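Long-range contact in putative methyl-accepting chemotaxis signal transduction protein (Campylobacter jejuni, PDB 6W3T), which probably senses small amino-acid-like ligands through its Cache-type domain and passes the signal on to the chemotaxis machinery: residues 79-84 and 155-160. Numbering follows the deposited sequence.
Sequences LNVYLG and GVLGVD. With NVA (norvaline), chain C.
The ring of Tyr82 lies over Gly158, whose CA sits 3.9 Å from the ring centroid in a CH-pi contact, while the opposite face carries the propyl chain of norvaline, with CD 3.7 Å above the ring plane. Chi1 of Tyr82 (42°) places CG between the backbone N and carbonyl carbon, folding the ring across the partner strand. Tyr82 OH donates to Asp160 OD1 (2.6 Å), arriving on the syn side but 26° out of the carboxylate plane; Thr142 OG1 also bonds that oxygen. The other oxygen, Asp160 OD2, accepts the ligand amine N at 2.6 Å and, through its anti lone pair, Asn80 ND2 at 3.0 Å. The amide plane of Asn80 stands nearly perpendicular (87°) to the carboxylate plane of Asp160, and Asn80 ND2 also hydrogen-bonds Asp133 OD2. Tyr82, Thr142 and Asn80 thus probably hold the carboxylate in place for the ligand's amine. The strands run antiparallel: Tyr82 and Gly158 exchange backbone bonds, as do Gly84 and Val156. Val81 CG1 touches Val159 CG2 (4.2 Å) and Leu157 CD1 on the sheet face turned from the ligand. These central strands of the Cache-family sheet lie between strands 90-94 and 139-149; Val81, Val159 and Leu157 pack on long helix 4-48, whereas on the ligand side Val156 packs on helix 114-120, whose Trp115 meets Tyr82 edge-to-face.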
loop_
_atom_site.group_PDB
_atom_site.type_symbol
_atom_site.label_atom_id
_atom_site.label_comp_id
_atom_site.label_asym_id
_atom_site.label_seq_id
_atom_site.Cartn_x
_atom_site.Cartn_y
_atom_site.Cartn_z
ATOM N N LEU A 79 0.868 -12.172 5.898
ATOM C CA LEU A 79 0.351 -12.418 7.238
ATOM C C LEU A 79 -0.825 -13.396 7.202
ATOM O O LEU A 79 -0.861 -14.365 7.969
ATOM C CB LEU A 79 -0.060 -11.097 7.880
ATOM C CG LEU A 79 -0.282 -11.154 9.390
ATOM C CD1 LEU A 79 1.051 -11.383 10.117
ATOM C CD2 LEU A 79 -0.961 -9.894 9.892
ATOM N N ASN A 80 -1.797 -13.144 6.326
ATOM C CA ASN A 80 -2.964 -14.000 6.119
ATOM C C ASN A 80 -3.248 -14.109 4.634
ATOM O O ASN A 80 -3.101 -13.127 3.899
ATOM C CB ASN A 80 -4.239 -13.457 6.766
ATOM C CG ASN A 80 -4.097 -13.213 8.229
ATOM O OD1 ASN A 80 -3.915 -14.152 9.008
ATOM N ND2 ASN A 80 -4.224 -11.945 8.633
ATOM N N VAL A 81 -3.693 -15.291 4.211
ATOM C CA VAL A 81 -4.229 -15.504 2.870
ATOM C C VAL A 81 -5.479 -16.368 3.003
ATOM O O VAL A 81 -5.463 -17.391 3.696
ATOM C CB VAL A 81 -3.215 -16.182 1.926
ATOM C CG1 VAL A 81 -3.856 -16.414 0.539
ATOM C CG2 VAL A 81 -1.915 -15.379 1.826
ATOM N N TYR A 82 -6.559 -15.973 2.336
ATOM C CA TYR A 82 -7.834 -16.601 2.650
ATOM C C TYR A 82 -8.790 -16.511 1.469
ATOM O O TYR A 82 -8.606 -15.713 0.547
ATOM C CB TYR A 82 -8.463 -15.975 3.906
ATOM C CG TYR A 82 -8.355 -14.467 3.986
ATOM C CD1 TYR A 82 -7.199 -13.851 4.478
ATOM C CD2 TYR A 82 -9.406 -13.656 3.573
ATOM C CE1 TYR A 82 -7.101 -12.462 4.553
ATOM C CE2 TYR A 82 -9.322 -12.280 3.644
ATOM C CZ TYR A 82 -8.167 -11.689 4.131
ATOM O OH TYR A 82 -8.095 -10.324 4.188
ATOM N N LEU A 83 -9.824 -17.348 1.528
ATOM C CA LEU A 83 -10.915 -17.363 0.563
ATOM C C LEU A 83 -12.228 -17.264 1.337
ATOM O O LEU A 83 -12.540 -18.149 2.140
ATOM C CB LEU A 83 -10.873 -18.643 -0.282
ATOM C CG LEU A 83 -11.944 -18.812 -1.367
ATOM C CD1 LEU A 83 -11.846 -17.709 -2.417
ATOM C CD2 LEU A 83 -11.804 -20.185 -2.018
ATOM N N GLY A 84 -12.969 -16.179 1.129
ATOM C CA GLY A 84 -14.246 -15.993 1.795
ATOM C C GLY A 84 -15.368 -16.538 0.928
ATOM O O GLY A 84 -15.431 -16.249 -0.268
ATOM N N GLY A 155 -15.613 -17.485 -4.583
ATOM C CA GLY A 155 -15.492 -16.793 -3.317
ATOM C C GLY A 155 -14.622 -15.570 -3.514
ATOM O O GLY A 155 -14.270 -15.229 -4.642
ATOM N N VAL A 156 -14.285 -14.910 -2.407
ATOM C CA VAL A 156 -13.458 -13.713 -2.448
ATOM C C VAL A 156 -12.099 -14.044 -1.848
ATOM O O VAL A 156 -11.997 -14.381 -0.662
ATOM C CB VAL A 156 -14.095 -12.531 -1.711
ATOM C CG1 VAL A 156 -13.090 -11.369 -1.695
ATOM C CG2 VAL A 156 -15.403 -12.116 -2.379
ATOM N N LEU A 157 -11.063 -13.952 -2.669
ATOM C CA LEU A 157 -9.701 -14.150 -2.205
ATOM C C LEU A 157 -9.235 -12.914 -1.452
ATOM O O LEU A 157 -9.545 -11.789 -1.849
ATOM C CB LEU A 157 -8.792 -14.411 -3.405
ATOM C CG LEU A 157 -7.286 -14.571 -3.195
ATOM C CD1 LEU A 157 -6.996 -15.795 -2.316
ATOM C CD2 LEU A 157 -6.627 -14.716 -4.560
ATOM N N GLY A 158 -8.494 -13.111 -0.375
ATOM C CA GLY A 158 -7.901 -11.997 0.350
ATOM C C GLY A 158 -6.459 -12.275 0.697
ATOM O O GLY A 158 -6.109 -13.395 1.073
ATOM N N VAL A 159 -5.625 -11.238 0.580
ATOM C CA VAL A 159 -4.207 -11.325 0.920
ATOM C C VAL A 159 -3.842 -10.135 1.806
ATOM O O VAL A 159 -3.987 -8.984 1.381
ATOM C CB VAL A 159 -3.324 -11.342 -0.336
ATOM C CG1 VAL A 159 -1.846 -11.266 0.054
ATOM C CG2 VAL A 159 -3.639 -12.598 -1.199
ATOM N N ASP A 160 -3.359 -10.406 3.023
ATOM C CA ASP A 160 -3.005 -9.353 3.976
ATOM C C ASP A 160 -1.486 -9.203 4.016
ATOM O O ASP A 160 -0.774 -10.149 4.376
ATOM C CB ASP A 160 -3.516 -9.668 5.384
ATOM C CG ASP A 160 -5.031 -9.729 5.477
ATOM O OD1 ASP A 160 -5.734 -9.266 4.541
ATOM O OD2 ASP A 160 -5.517 -10.225 6.520
HETATM N N NVA C . -7.597 -9.166 7.697
HETATM C CA NVA C . -8.932 -9.688 7.411
HETATM C CB NVA C . -9.068 -11.196 7.666
HETATM C CG NVA C . -10.294 -11.913 7.105
HETATM C CD NVA C . -10.078 -13.387 7.336
HETATM C C NVA C . -9.908 -8.979 8.328
HETATM O O NVA C . -9.643 -8.357 9.368
HETATM O OXT NVA C . -11.214 -9.059 7.941
#